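Local coordinates for protein glucose-6-phosphate 1-dehydrogenase (Kluyveromyces lactis, PDB 7E6I) that catalyses the NADP+-dependent oxidation of glucose 6-phosphate to 6-phosphogluconolactone, the rate-limiting step of the oxidative pentose phosphate pathway, at residues V215-K220 against L247-L252; D240-H245 against A317-K322; P332-A337 against V472-D477. All coordinates share one frame; numbering follows the deposited sequence.

Contact 1 of 3, residues V215-K220 against L247-L252; sequences VQVVFK and LQVLTL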
ATOM      1  N   VAL A 215     -16.394 -11.064   5.218  1.00 24.03           N
ATOM      2  CA  VAL A 215     -15.111 -10.381   5.243  1.00 21.90           C
ATOM      3  C   VAL A 215     -15.284  -9.021   4.586  1.00 22.72           C
ATOM      4  O   VAL A 215     -15.856  -8.926   3.496  1.00 22.98           O
ATOM      5  CB  VAL A 215     -14.043 -11.199   4.509  1.00 20.75           C
ATOM      6  CG1 VAL A 215     -12.722 -10.444   4.482  1.00 18.33           C
ATOM      7  CG2 VAL A 215     -13.925 -12.578   5.153  1.00 18.53           C
ATOM      8  N   GLN A 216     -14.759  -7.978   5.229  1.00 24.29           N
ATOM      9  CA  GLN A 216     -14.831  -6.604   4.734  1.00 22.66           C
ATOM     10  C   GLN A 216     -13.468  -5.938   4.863  1.00 22.10           C
ATOM     11  O   GLN A 216     -12.849  -6.003   5.933  1.00 21.25           O
ATOM     12  CB  GLN A 216     -15.842  -5.786   5.534  1.00 21.94           C
ATOM     13  CG  GLN A 216     -17.302  -6.023   5.208  1.00 24.94           C
ATOM     14  CD  GLN A 216     -18.199  -5.077   5.991  1.00 28.52           C
ATOM     15  OE1 GLN A 216     -18.378  -3.918   5.600  1.00 31.13           O
ATOM     16  NE2 GLN A 216     -18.750  -5.554   7.107  1.00 24.60           N
ATOM     17  N   VAL A 217     -13.008  -5.298   3.788  1.00 21.26           N
ATOM     18  CA  VAL A 217     -11.878  -4.368   3.834  1.00 23.65           C
ATOM     19  C   VAL A 217     -12.422  -2.978   3.530  1.00 21.47           C
ATOM     20  O   VAL A 217     -13.095  -2.788   2.517  1.00 19.95           O
ATOM     21  CB  VAL A 217     -10.768  -4.753   2.834  1.00 22.71           C
ATOM     22  CG1 VAL A 217      -9.588  -3.833   2.997  1.00 19.24           C
ATOM     23  CG2 VAL A 217     -10.339  -6.189   3.034  1.00 20.40           C
ATOM     24  N   VAL A 218     -12.143  -2.013   4.402  1.00 22.58           N
ATOM     25  CA  VAL A 218     -12.865  -0.745   4.423  1.00 21.96           C
ATOM     26  C   VAL A 218     -11.872   0.410   4.373  1.00 25.26           C
ATOM     27  O   VAL A 218     -10.919   0.451   5.164  1.00 20.81           O
ATOM     28  CB  VAL A 218     -13.747  -0.622   5.673  1.00 21.65           C
ATOM     29  CG1 VAL A 218     -14.413   0.731   5.692  1.00 24.50           C
ATOM     30  CG2 VAL A 218     -14.794  -1.753   5.702  1.00 25.82           C
ATOM     31  N   PHE A 219     -12.105   1.350   3.447  1.00 22.09           N
ATOM     32  CA  PHE A 219     -11.270   2.535   3.268  1.00 24.91           C
ATOM     33  C   PHE A 219     -12.183   3.746   3.237  1.00 28.22           C
ATOM     34  O   PHE A 219     -13.090   3.824   2.398  1.00 27.09           O
ATOM     35  CB  PHE A 219     -10.453   2.440   1.976  1.00 24.89           C
ATOM     36  CG  PHE A 219      -9.703   3.702   1.594  1.00 27.40           C
ATOM     37  CD1 PHE A 219     -10.339   4.739   0.928  1.00 28.52           C
ATOM     38  CD2 PHE A 219      -8.342   3.810   1.827  1.00 26.68           C
ATOM     39  CE1 PHE A 219      -9.634   5.884   0.537  1.00 30.18           C
ATOM     40  CE2 PHE A 219      -7.640   4.938   1.441  1.00 30.19           C
ATOM     41  CZ  PHE A 219      -8.285   5.975   0.791  1.00 30.08           C
ATOM     42  N   LYS A 220     -11.951   4.680   4.149  1.00 27.30           N
ATOM     43  CA  LYS A 220     -12.744   5.894   4.227  1.00 31.44           C
ATOM     44  C   LYS A 220     -11.789   7.064   4.323  1.00 32.45           C
ATOM     45  O   LYS A 220     -10.842   7.030   5.119  1.00 32.34           O
ATOM     46  CB  LYS A 220     -13.674   5.886   5.440  1.00 32.83           C
ATOM     47  CG  LYS A 220     -14.911   5.034   5.299  1.00 33.22           C
ATOM     48  CD  LYS A 220     -15.627   4.953   6.633  1.00 40.73           C
ATOM     49  CE  LYS A 220     -16.999   5.617   6.577  1.00 44.81           C
ATOM     50  NZ  LYS A 220     -17.752   5.446   7.866  1.00 48.65           N
ATOM     51  N   LEU A 247      -6.660  -4.535  -2.277  1.00 19.95           N
ATOM     52  CA  LEU A 247      -6.480  -5.902  -2.752  1.00 22.01           C
ATOM     53  C   LEU A 247      -5.298  -6.567  -2.058  1.00 21.16           C
ATOM     54  O   LEU A 247      -5.363  -7.750  -1.705  1.00 17.31           O
ATOM     55  CB  LEU A 247      -6.293  -5.923  -4.266  1.00 22.40           C
ATOM     56  CG  LEU A 247      -6.222  -7.328  -4.876  1.00 23.34           C
ATOM     57  CD1 LEU A 247      -7.457  -8.141  -4.468  1.00 23.13           C
ATOM     58  CD2 LEU A 247      -6.090  -7.269  -6.398  1.00 21.93           C
ATOM     59  N   GLN A 248      -4.221  -5.816  -1.838  1.00 20.06           N
ATOM     60  CA  GLN A 248      -3.073  -6.350  -1.113  1.00 22.39           C
ATOM     61  C   GLN A 248      -3.483  -6.859   0.265  1.00 21.57           C
ATOM     62  O   GLN A 248      -3.199  -8.006   0.625  1.00 20.03           O
ATOM     63  CB  GLN A 248      -1.994  -5.274  -0.976  1.00 22.16           C
ATOM     64  CG  GLN A 248      -1.124  -5.083  -2.208  1.00 25.23           C
ATOM     65  CD  GLN A 248      -0.303  -6.319  -2.546  1.00 25.34           C
ATOM     66  OE1 GLN A 248      -0.121  -7.204  -1.716  1.00 27.64           O
ATOM     67  NE2 GLN A 248       0.194  -6.381  -3.769  1.00 25.36           N
ATOM     68  N   VAL A 249      -4.157  -6.007   1.047  1.00 17.58           N
ATOM     69  CA  VAL A 249      -4.642  -6.403   2.365  1.00 19.38           C
ATOM     70  C   VAL A 249      -5.472  -7.677   2.274  1.00 20.72           C
ATOM     71  O   VAL A 249      -5.279  -8.624   3.043  1.00 20.73           O
ATOM     72  CB  VAL A 249      -5.454  -5.260   2.995  1.00 21.20           C
ATOM     73  CG1 VAL A 249      -6.196  -5.763   4.239  1.00 19.65           C
ATOM     74  CG2 VAL A 249      -4.549  -4.077   3.305  1.00 19.19           C
ATOM     75  N   LEU A 250      -6.430  -7.708   1.345  1.00 21.44           N
ATOM     76  CA  LEU A 250      -7.347  -8.842   1.251  1.00 19.63           C
ATOM     77  C   LEU A 250      -6.578 -10.112   0.959  1.00 18.97           C
ATOM     78  O   LEU A 250      -6.871 -11.189   1.491  1.00 18.50           O
ATOM     79  CB  LEU A 250      -8.381  -8.573   0.154  1.00 22.93           C
ATOM     80  CG  LEU A 250      -9.363  -9.691  -0.180  1.00 22.43           C
ATOM     81  CD1 LEU A 250     -10.184 -10.060   1.079  1.00 19.89           C
ATOM     82  CD2 LEU A 250     -10.271  -9.271  -1.343  1.00 21.00           C
ATOM     83  N   THR A 251      -5.555  -9.973   0.144  1.00 18.43           N
ATOM     84  CA  THR A 251      -4.691 -11.086  -0.204  1.00 19.96           C
ATOM     85  C   THR A 251      -3.982 -11.645   1.037  1.00 22.20           C
ATOM     86  O   THR A 251      -3.921 -12.865   1.242  1.00 19.02           O
ATOM     87  CB  THR A 251      -3.742 -10.551  -1.286  1.00 20.26           C
ATOM     88  OG1 THR A 251      -4.077 -11.132  -2.540  1.00 26.67           O
ATOM     89  CG2 THR A 251      -2.366 -10.777  -0.991  1.00 18.76           C
ATOM     90  N   LEU A 252      -3.501 -10.762   1.914  1.00 20.13           N
ATOM     91  CA  LEU A 252      -2.895 -11.207   3.160  1.00 19.34           C
ATOM     92  C   LEU A 252      -3.904 -11.893   4.076  1.00 21.59           C
ATOM     93  O   LEU A 252      -3.516 -12.750   4.877  1.00 22.58           O
ATOM     94  CB  LEU A 252      -2.260 -10.020   3.859  1.00 16.15           C
ATOM     95  CG  LEU A 252      -1.114  -9.405   3.062  1.00 22.01           C
ATOM     96  CD1 LEU A 252      -0.718  -8.036   3.621  1.00 18.05           C
ATOM     97  CD2 LEU A 252       0.072 -10.375   3.058  1.00 21.02           C
TER
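Val215 and Val217 meet Val249 and Leu250 where helix 236-254 runs back along strand 212-220, packed on one face of the large mixed sheet of the C-terminal domain. The short axes run nearly opposite, at 152°, and come within 9.2 Å of each other, a spacing set by one layer of side chains. Strand alternation supplies the bumps: Val215 and Val217, two residues apart, both direct their side chains at the helix, while Gln216 between them faces away. Val217 is the central knob, and its two methyls go to different helix residues. With CG1 anti to the backbone N (chi1 -176°), that methyl meets CG1 of Val249 at 4.1 Å, the two side chains crossing obliquely. The other branch, CG2 of Val217, reaches CB of Leu250 at 4.2 Å, so the valine is seated between consecutive helix residues. Leu250 in turn spans the two strand valines: its base touches Val217 and its tip extends to Val215. All four residues are buried and the touching groups are entirely hydrocarbon, so the contact between these segments is purely van der Waals packing, and loose, with just 142 Å² covered. Ile333 of the adjacent strand 333-338 also touches both Val215 and Leu250, and Ile348 of strand 345-352 touches Val249. At the far end of the row, CD1 of Leu250 lies 4.3 Å from CG1 of Val215.

Contact 2 of 3, residues D240-H245 against A317-K322; sequences DVMQNH and AAIGFK. With BG6 (6-O-phosphono-beta-D-glucopyranose), chain B.
Met242 is the side chain that joins the active-site helix to strand 316-321, reaching Ala317 and Ile319. From CB, which points at the strand, the chain runs to CG, which packs on Ala337 of the neighbouring strand 333-338. SD follows, 3.8 Å from CB of Ala317. There the chain bends (chi3 56°), carrying CE to CD1 of Ile319 at 3.6 Å; the two side chains cross at a slant, and CE also rests on the backbone O of Met335. The thioether thus packs both on hydrocarbon and on backbone carbonyl oxygens, that of Ala317 included. A wider pi-type turn interrupts the helix at 240-245, and the N of His245 takes Asn244 OD1 as acceptor at 2.9 Å. That same OD1 sits 3.4 Å above the centre of the His245 ring. The polar side of this turn holds the substrate. Asp240 receives O2 and O3 of BG6 on its separate carboxylate oxygens, at modelled lengths too short to trust. NE2 of His245 bonds BG6 O1 at 2.8 Å, nearly straight at 165°, while ND1 is held by Asp182 and the ring stacks on Tyr184. Substituting an alanine for His245 would probably leave both sugar O1 and Asp182 without their imidazole partner. An edge nitrogen placed at the anomeric hydroxyl is consistent with the proton-acceptor role inferred from relatives, since oxidation at C1 must remove the proton of that hydroxyl.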
ATOM      1  N   ASP A 240      -7.557   3.833  -7.752  1.00 26.18           N
ATOM      2  CA  ASP A 240      -6.706   4.612  -6.862  1.00 29.44           C
ATOM      3  C   ASP A 240      -6.231   3.786  -5.671  1.00 27.79           C
ATOM      4  O   ASP A 240      -5.061   3.868  -5.294  1.00 27.95           O
ATOM      5  CB  ASP A 240      -7.428   5.874  -6.387  1.00 30.24           C
ATOM      6  CG  ASP A 240      -6.460   6.892  -5.765  1.00 33.56           C
ATOM      7  OD1 ASP A 240      -5.305   7.012  -6.250  1.00 34.99           O
ATOM      8  OD2 ASP A 240      -6.845   7.566  -4.788  1.00 34.91           O
ATOM      9  N   VAL A 241      -7.120   2.999  -5.051  1.00 27.73           N
ATOM     10  CA  VAL A 241      -6.772   2.317  -3.802  1.00 27.20           C
ATOM     11  C   VAL A 241      -7.280   0.880  -3.740  1.00 25.07           C
ATOM     12  O   VAL A 241      -6.793   0.088  -2.931  1.00 24.50           O
ATOM     13  CB  VAL A 241      -7.292   3.089  -2.576  1.00 27.81           C
ATOM     14  CG1 VAL A 241      -6.762   4.536  -2.573  1.00 30.60           C
ATOM     15  CG2 VAL A 241      -8.825   3.031  -2.502  1.00 26.20           C
ATOM     16  N   MET A 242      -8.268   0.527  -4.554  1.00 25.51           N
ATOM     17  CA  MET A 242      -8.861  -0.800  -4.404  1.00 26.50           C
ATOM     18  C   MET A 242      -8.090  -1.867  -5.180  1.00 25.33           C
ATOM     19  O   MET A 242      -7.787  -2.929  -4.625  1.00 25.79           O
ATOM     20  CB  MET A 242     -10.335  -0.784  -4.824  1.00 22.90           C
ATOM     21  CG  MET A 242     -11.125   0.374  -4.208  1.00 28.92           C
ATOM     22  SD  MET A 242     -12.924   0.323  -4.479  1.00 31.48           S
ATOM     23  CE  MET A 242     -13.312  -1.298  -3.803  1.00 21.74           C
ATOM     24  N   GLN A 243      -7.769  -1.597  -6.452  1.00 26.00           N
ATOM     25  CA  GLN A 243      -6.963  -2.518  -7.254  1.00 27.38           C
ATOM     26  C   GLN A 243      -5.593  -2.802  -6.618  1.00 27.98           C
ATOM     27  O   GLN A 243      -4.986  -3.840  -6.894  1.00 25.80           O
ATOM     28  CB  GLN A 243      -6.788  -1.932  -8.664  1.00 28.89           C
ATOM     29  CG  GLN A 243      -6.003  -2.789  -9.677  1.00 29.17           C
ATOM     30  CD  GLN A 243      -4.487  -2.630  -9.556  1.00 30.43           C
ATOM     31  OE1 GLN A 243      -3.984  -1.638  -9.017  1.00 28.76           O
ATOM     32  NE2 GLN A 243      -3.753  -3.633 -10.030  1.00 31.64           N
ATOM     33  N   ASN A 244      -5.073  -1.888  -5.793  1.00 27.67           N
ATOM     34  CA  ASN A 244      -3.746  -2.088  -5.225  1.00 26.26           C
ATOM     35  C   ASN A 244      -3.802  -2.247  -3.706  1.00 25.82           C
ATOM     36  O   ASN A 244      -3.788  -3.379  -3.219  1.00 26.39           O
ATOM     37  CB  ASN A 244      -2.813  -0.934  -5.615  1.00 30.16           C
ATOM     38  CG  ASN A 244      -3.544   0.379  -5.745  1.00 30.62           C
ATOM     39  OD1 ASN A 244      -3.763   1.080  -4.761  1.00 33.05           O
ATOM     40  ND2 ASN A 244      -3.919   0.726  -6.958  1.00 32.70           N
ATOM     41  N   HIS A 245      -3.864  -1.143  -2.950  1.00 23.03           N
ATOM     42  CA  HIS A 245      -3.784  -1.213  -1.489  1.00 24.66           C
ATOM     43  C   HIS A 245      -4.769  -2.216  -0.905  1.00 25.48           C
ATOM     44  O   HIS A 245      -4.381  -3.157  -0.200  1.00 23.27           O
ATOM     45  CB  HIS A 245      -4.043   0.162  -0.874  1.00 26.94           C
ATOM     46  CG  HIS A 245      -3.135   1.230  -1.387  1.00 31.55           C
ATOM     47  ND1 HIS A 245      -1.809   0.995  -1.692  1.00 32.05           N
ATOM     48  CD2 HIS A 245      -3.362   2.534  -1.664  1.00 29.58           C
ATOM     49  CE1 HIS A 245      -1.256   2.115  -2.118  1.00 31.03           C
ATOM     50  NE2 HIS A 245      -2.177   3.063  -2.116  1.00 32.29           N
ATOM     51  N   ALA A 317     -16.826   3.249  -4.140  1.00 29.31           N
ATOM     52  CA  ALA A 317     -17.209   1.958  -4.700  1.00 29.19           C
ATOM     53  C   ALA A 317     -17.231   0.892  -3.618  1.00 26.82           C
ATOM     54  O   ALA A 317     -16.324   0.816  -2.784  1.00 25.81           O
ATOM     55  CB  ALA A 317     -16.252   1.519  -5.822  1.00 26.22           C
ATOM     56  N   ALA A 318     -18.261   0.051  -3.654  1.00 28.12           N
ATOM     57  CA  ALA A 318     -18.305  -1.191  -2.898  1.00 25.82           C
ATOM     58  C   ALA A 318     -18.414  -2.318  -3.912  1.00 29.26           C
ATOM     59  O   ALA A 318     -19.224  -2.231  -4.839  1.00 31.77           O
ATOM     60  CB  ALA A 318     -19.474  -1.207  -1.912  1.00 24.19           C
ATOM     61  N   ILE A 319     -17.570  -3.342  -3.774  1.00 27.52           N
ATOM     62  CA  ILE A 319     -17.494  -4.428  -4.746  1.00 26.96           C
ATOM     63  C   ILE A 319     -17.540  -5.757  -4.010  1.00 27.54           C
ATOM     64  O   ILE A 319     -16.829  -5.945  -3.018  1.00 26.78           O
ATOM     65  CB  ILE A 319     -16.214  -4.360  -5.598  1.00 26.43           C
ATOM     66  CG1 ILE A 319     -16.071  -3.001  -6.294  1.00 28.64           C
ATOM     67  CG2 ILE A 319     -16.194  -5.500  -6.604  1.00 24.75           C
ATOM     68  CD1 ILE A 319     -14.648  -2.754  -6.865  1.00 25.05           C
ATOM     69  N   GLY A 320     -18.352  -6.685  -4.511  1.00 29.78           N
ATOM     70  CA  GLY A 320     -18.408  -8.025  -3.949  1.00 27.75           C
ATOM     71  C   GLY A 320     -17.409  -8.930  -4.648  1.00 27.90           C
ATOM     72  O   GLY A 320     -17.196  -8.832  -5.856  1.00 28.67           O
ATOM     73  N   PHE A 321     -16.797  -9.811  -3.873  1.00 24.36           N
ATOM     74  CA  PHE A 321     -15.808 -10.742  -4.387  1.00 24.26           C
ATOM     75  C   PHE A 321     -16.135 -12.142  -3.906  1.00 27.65           C
ATOM     76  O   PHE A 321     -16.745 -12.326  -2.848  1.00 26.17           O
ATOM     77  CB  PHE A 321     -14.396 -10.379  -3.925  1.00 23.47           C
ATOM     78  CG  PHE A 321     -13.858  -9.130  -4.549  1.00 23.88           C
ATOM     79  CD1 PHE A 321     -13.127  -9.195  -5.723  1.00 22.53           C
ATOM     80  CD2 PHE A 321     -14.073  -7.895  -3.958  1.00 23.77           C
ATOM     81  CE1 PHE A 321     -12.620  -8.048  -6.301  1.00 22.26           C
ATOM     82  CE2 PHE A 321     -13.576  -6.741  -4.530  1.00 25.94           C
ATOM     83  CZ  PHE A 321     -12.837  -6.824  -5.711  1.00 24.82           C
ATOM     84  N   LYS A 322     -15.707 -13.127  -4.685  1.00 25.25           N
ATOM     85  CA  LYS A 322     -15.835 -14.523  -4.302  1.00 28.43           C
ATOM     86  C   LYS A 322     -14.536 -15.223  -4.653  1.00 28.78           C
ATOM     87  O   LYS A 322     -13.971 -15.004  -5.730  1.00 27.14           O
ATOM     88  CB  LYS A 322     -16.998 -15.209  -5.013  1.00 25.45           C
ATOM     89  CG  LYS A 322     -18.386 -14.760  -4.535  1.00 31.60           C
ATOM     90  CD  LYS A 322     -18.774 -15.413  -3.171  1.00 34.28           C
ATOM     91  CE  LYS A 322     -20.195 -14.988  -2.704  1.00 35.02           C
ATOM     92  NZ  LYS A 322     -21.179 -16.128  -2.735  1.00 38.65           N
TER
HETATM   93  C1  BG6 B 501      -2.644   6.756  -2.628  1.00 39.80           C
HETATM   94  C2  BG6 B 501      -3.910   7.272  -3.311  1.00 38.13           C
HETATM   95  O1  BG6 B 501      -2.128   5.628  -3.215  1.00 37.90           O
HETATM   96  O5  BG6 B 501      -2.965   6.401  -1.206  1.00 41.80           O
HETATM   97  C3  BG6 B 501      -4.496   8.425  -2.574  1.00 36.83           C
HETATM   98  O2  BG6 B 501      -3.653   7.652  -4.670  1.00 35.89           O
HETATM   99  C4  BG6 B 501      -4.827   8.054  -1.165  1.00 39.08           C
HETATM  100  O3  BG6 B 501      -5.729   8.856  -3.211  1.00 36.64           O
HETATM  101  C5  BG6 B 501      -3.589   7.509  -0.449  1.00 41.46           C
HETATM  102  O4  BG6 B 501      -5.341   9.212  -0.496  1.00 41.67           O
HETATM  103  C6  BG6 B 501      -3.890   6.955   0.916  1.00 43.35           C
HETATM  104  O6  BG6 B 501      -2.676   6.474   1.464  1.00 45.33           O
HETATM  105  P   BG6 B 501      -2.475   6.563   3.110  1.00 49.16           P
HETATM  106  O1P BG6 B 501      -3.721   5.865   3.620  1.00 40.50           O
HETATM  107  O2P BG6 B 501      -2.406   8.013   3.511  1.00 42.76           O
HETATM  108  O3P BG6 B 501      -1.197   5.880   3.594  1.00 36.04           O

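Contact 3 of 3, residues P332-A337 against V472-D477; sequences PIVMRA and VEFLAD
Phe474 and Leu475 of the short helix 471-476 pack against Val334 and Arg336 on strand 333-338, a helix-on-sheet contact in the C-terminal domain with short axes 10.3 Å apart and nearly opposed at 156°. Walking along 472-477, the backbone O atoms of Val472 and Glu473 accept Ala476 N and Asp477 N, the bonds of the helical turn that carries Phe474 and Leu475. Phe474 is the first to touch the strand. Its CG is anti to the backbone N (chi1 -170°), which sends the ring out to the strand, where CE2 lies 3.9 Å from CG2 of Val334. CG1 of the same valine sits at the ring edge, in plane. Leu475 follows and divides its methyls: CD2 is 4.1 Å from CG1 of Val334, whereas CD1 lies over one face of the Arg336 guanidinium, 3.7 Å from NE. Arginine and leucine side chains cross at about a right angle. On the strand side, NE of Arg336 is bonded to Gln216 OE1, which restrains the rotation of the planar group beneath the methyl. Arg336 probably belongs to the second NADP+ site, as in relatives, and Arg349 and Lys345 of the same inferred site lie near it. Leu475 covers one guanidinium face while the neutral amide oxygen of Gln216 takes NE, so these contacts bring no counter-charge, consistent with a cationic group kept for that NADP+ site.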
ATOM      1  N   PRO A 332     -19.045 -14.434   1.195  1.00 26.61           N
ATOM      2  CA  PRO A 332     -19.103 -13.153   0.477  1.00 29.45           C
ATOM      3  C   PRO A 332     -18.054 -12.195   1.024  1.00 26.46           C
ATOM      4  O   PRO A 332     -17.953 -11.996   2.235  1.00 25.37           O
ATOM      5  CB  PRO A 332     -20.526 -12.646   0.741  1.00 28.30           C
ATOM      6  CG  PRO A 332     -21.110 -13.560   1.794  1.00 27.59           C
ATOM      7  CD  PRO A 332     -20.073 -14.542   2.237  1.00 25.00           C
ATOM      8  N   ILE A 333     -17.267 -11.610   0.122  1.00 24.02           N
ATOM      9  CA  ILE A 333     -16.221 -10.656   0.466  1.00 24.89           C
ATOM     10  C   ILE A 333     -16.582  -9.299  -0.127  1.00 26.73           C
ATOM     11  O   ILE A 333     -16.990  -9.215  -1.290  1.00 27.48           O
ATOM     12  CB  ILE A 333     -14.864 -11.146  -0.050  1.00 25.74           C
ATOM     13  CG1 ILE A 333     -14.477 -12.423   0.679  1.00 24.36           C
ATOM     14  CG2 ILE A 333     -13.797 -10.074   0.071  1.00 23.58           C
ATOM     15  CD1 ILE A 333     -13.428 -13.202  -0.064  1.00 25.40           C
ATOM     16  N   VAL A 334     -16.449  -8.237   0.661  1.00 25.39           N
ATOM     17  CA  VAL A 334     -16.704  -6.891   0.165  1.00 23.63           C
ATOM     18  C   VAL A 334     -15.465  -6.031   0.387  1.00 22.61           C
ATOM     19  O   VAL A 334     -14.894  -6.008   1.488  1.00 22.25           O
ATOM     20  CB  VAL A 334     -17.932  -6.254   0.835  1.00 23.63           C
ATOM     21  CG1 VAL A 334     -18.057  -4.779   0.415  1.00 23.69           C
ATOM     22  CG2 VAL A 334     -19.191  -7.008   0.470  1.00 24.29           C
ATOM     23  N   MET A 335     -15.055  -5.322  -0.656  1.00 23.11           N
ATOM     24  CA  MET A 335     -14.111  -4.219  -0.532  1.00 22.14           C
ATOM     25  C   MET A 335     -14.881  -2.941  -0.802  1.00 24.15           C
ATOM     26  O   MET A 335     -15.631  -2.865  -1.780  1.00 26.89           O
ATOM     27  CB  MET A 335     -12.954  -4.356  -1.515  1.00 19.39           C
ATOM     28  CG  MET A 335     -11.832  -5.273  -1.038  1.00 29.31           C
ATOM     29  SD  MET A 335     -10.440  -5.324  -2.211  1.00 44.47           S
ATOM     30  CE  MET A 335     -10.951  -4.044  -3.349  1.00 20.82           C
ATOM     31  N   ARG A 336     -14.714  -1.946   0.057  1.00 23.55           N
ATOM     32  CA  ARG A 336     -15.431  -0.697  -0.132  1.00 26.29           C
ATOM     33  C   ARG A 336     -14.516   0.469   0.215  1.00 23.56           C
ATOM     34  O   ARG A 336     -13.847   0.457   1.252  1.00 25.01           O
ATOM     35  CB  ARG A 336     -16.731  -0.663   0.692  1.00 23.46           C
ATOM     36  CG  ARG A 336     -16.599  -0.835   2.209  1.00 22.94           C
ATOM     37  CD  ARG A 336     -18.007  -1.027   2.796  1.00 24.94           C
ATOM     38  NE  ARG A 336     -18.073  -1.509   4.180  1.00 24.67           N
ATOM     39  CZ  ARG A 336     -18.101  -0.708   5.243  1.00 29.07           C
ATOM     40  NH1 ARG A 336     -18.050   0.602   5.067  1.00 29.94           N
ATOM     41  NH2 ARG A 336     -18.189  -1.204   6.477  1.00 29.61           N
ATOM     42  N   ALA A 337     -14.470   1.454  -0.673  1.00 24.64           N
ATOM     43  CA  ALA A 337     -13.580   2.599  -0.549  1.00 26.21           C
ATOM     44  C   ALA A 337     -14.315   3.861  -0.989  1.00 31.40           C
ATOM     45  O   ALA A 337     -15.039   3.841  -1.991  1.00 26.89           O
ATOM     46  CB  ALA A 337     -12.323   2.421  -1.398  1.00 21.35           C
ATOM     47  N   VAL A 472     -25.688  -0.147   3.431  1.00 34.36           N
ATOM     48  CA  VAL A 472     -26.083  -1.034   4.524  1.00 34.12           C
ATOM     49  C   VAL A 472     -26.842  -2.245   3.989  1.00 36.68           C
ATOM     50  O   VAL A 472     -26.658  -3.376   4.462  1.00 36.63           O
ATOM     51  CB  VAL A 472     -26.905  -0.240   5.556  1.00 33.66           C
ATOM     52  CG1 VAL A 472     -27.811  -1.146   6.327  1.00 37.11           C
ATOM     53  CG2 VAL A 472     -25.979   0.467   6.502  1.00 35.09           C
ATOM     54  N   GLU A 473     -27.689  -2.027   2.977  1.00 35.54           N
ATOM     55  CA  GLU A 473     -28.382  -3.114   2.289  1.00 34.98           C
ATOM     56  C   GLU A 473     -27.394  -4.007   1.545  1.00 32.41           C
ATOM     57  O   GLU A 473     -27.501  -5.241   1.582  1.00 30.87           O
ATOM     58  CB  GLU A 473     -29.399  -2.511   1.306  1.00 38.47           C
ATOM     59  CG  GLU A 473     -30.830  -3.000   1.369  1.00 46.95           C
ATOM     60  CD  GLU A 473     -31.814  -2.062   0.600  1.00 64.42           C
ATOM     61  OE1 GLU A 473     -32.411  -1.138   1.224  1.00 63.26           O
ATOM     62  OE2 GLU A 473     -31.979  -2.235  -0.635  1.00 63.53           O
ATOM     63  N   PHE A 474     -26.439  -3.392   0.839  1.00 33.26           N
ATOM     64  CA  PHE A 474     -25.397  -4.148   0.149  1.00 31.92           C
ATOM     65  C   PHE A 474     -24.642  -5.059   1.120  1.00 29.06           C
ATOM     66  O   PHE A 474     -24.383  -6.232   0.814  1.00 26.14           O
ATOM     67  CB  PHE A 474     -24.450  -3.165  -0.553  1.00 28.83           C
ATOM     68  CG  PHE A 474     -23.453  -3.805  -1.502  1.00 31.82           C
ATOM     69  CD1 PHE A 474     -23.777  -4.026  -2.835  1.00 31.50           C
ATOM     70  CD2 PHE A 474     -22.169  -4.135  -1.070  1.00 29.70           C
ATOM     71  CE1 PHE A 474     -22.856  -4.596  -3.713  1.00 32.19           C
ATOM     72  CE2 PHE A 474     -21.242  -4.703  -1.945  1.00 29.50           C
ATOM     73  CZ  PHE A 474     -21.587  -4.931  -3.265  1.00 31.69           C
ATOM     74  N   LEU A 475     -24.295  -4.543   2.302  1.00 26.63           N
ATOM     75  CA  LEU A 475     -23.557  -5.358   3.264  1.00 27.87           C
ATOM     76  C   LEU A 475     -24.411  -6.517   3.768  1.00 29.20           C
ATOM     77  O   LEU A 475     -23.953  -7.661   3.825  1.00 26.69           O
ATOM     78  CB  LEU A 475     -23.062  -4.494   4.421  1.00 25.25           C
ATOM     79  CG  LEU A 475     -22.085  -3.395   3.969  1.00 28.48           C
ATOM     80  CD1 LEU A 475     -21.514  -2.586   5.142  1.00 26.64           C
ATOM     81  CD2 LEU A 475     -20.971  -3.980   3.120  1.00 26.18           C
ATOM     82  N   ALA A 476     -25.668  -6.245   4.118  1.00 31.47           N
ATOM     83  CA  ALA A 476     -26.542  -7.317   4.575  1.00 32.41           C
ATOM     84  C   ALA A 476     -26.799  -8.336   3.479  1.00 30.75           C
ATOM     85  O   ALA A 476     -27.044  -9.506   3.773  1.00 33.87           O
ATOM     86  CB  ALA A 476     -27.852  -6.733   5.103  1.00 30.86           C
ATOM     87  N   ASP A 477     -26.716  -7.922   2.227  1.00 31.06           N
ATOM     88  CA  ASP A 477     -26.769  -8.846   1.105  1.00 31.19           C
ATOM     89  C   ASP A 477     -25.503  -9.673   0.965  1.00 34.11           C
ATOM     90  O   ASP A 477     -25.497 -10.648   0.209  1.00 35.59           O
ATOM     91  CB  ASP A 477     -26.971  -8.054  -0.181  1.00 39.02           C
ATOM     92  CG  ASP A 477     -28.080  -8.585  -1.019  1.00 45.98           C
ATOM     93  OD1 ASP A 477     -28.141  -9.822  -1.227  1.00 49.28           O
ATOM     94  OD2 ASP A 477     -28.882  -7.745  -1.479  1.00 58.50           O
TER

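All three contacts belong to the C-terminal domain and converge on one mixed sheet, in which strand 333-338 lies between 212-220 and 316-321. Contacts 1 and 2 share helix 236-254 and interleave along the chain, their centres about 8 Å apart; contact 3 follows both, its centre about 12 Å from that of contact 1 and about 11 Å from that of contact 2. Alternation along 333-338 separates the layers: Ile333, Met335 and Ala337 touch helix 236-254, while Val334 and Arg336 face helix 471-476 on the other side. This part of the sheet therefore has a helix on each face, with the substrate-binding helix on one and residues of the second NADP+ site inferred from relatives on the opposite one.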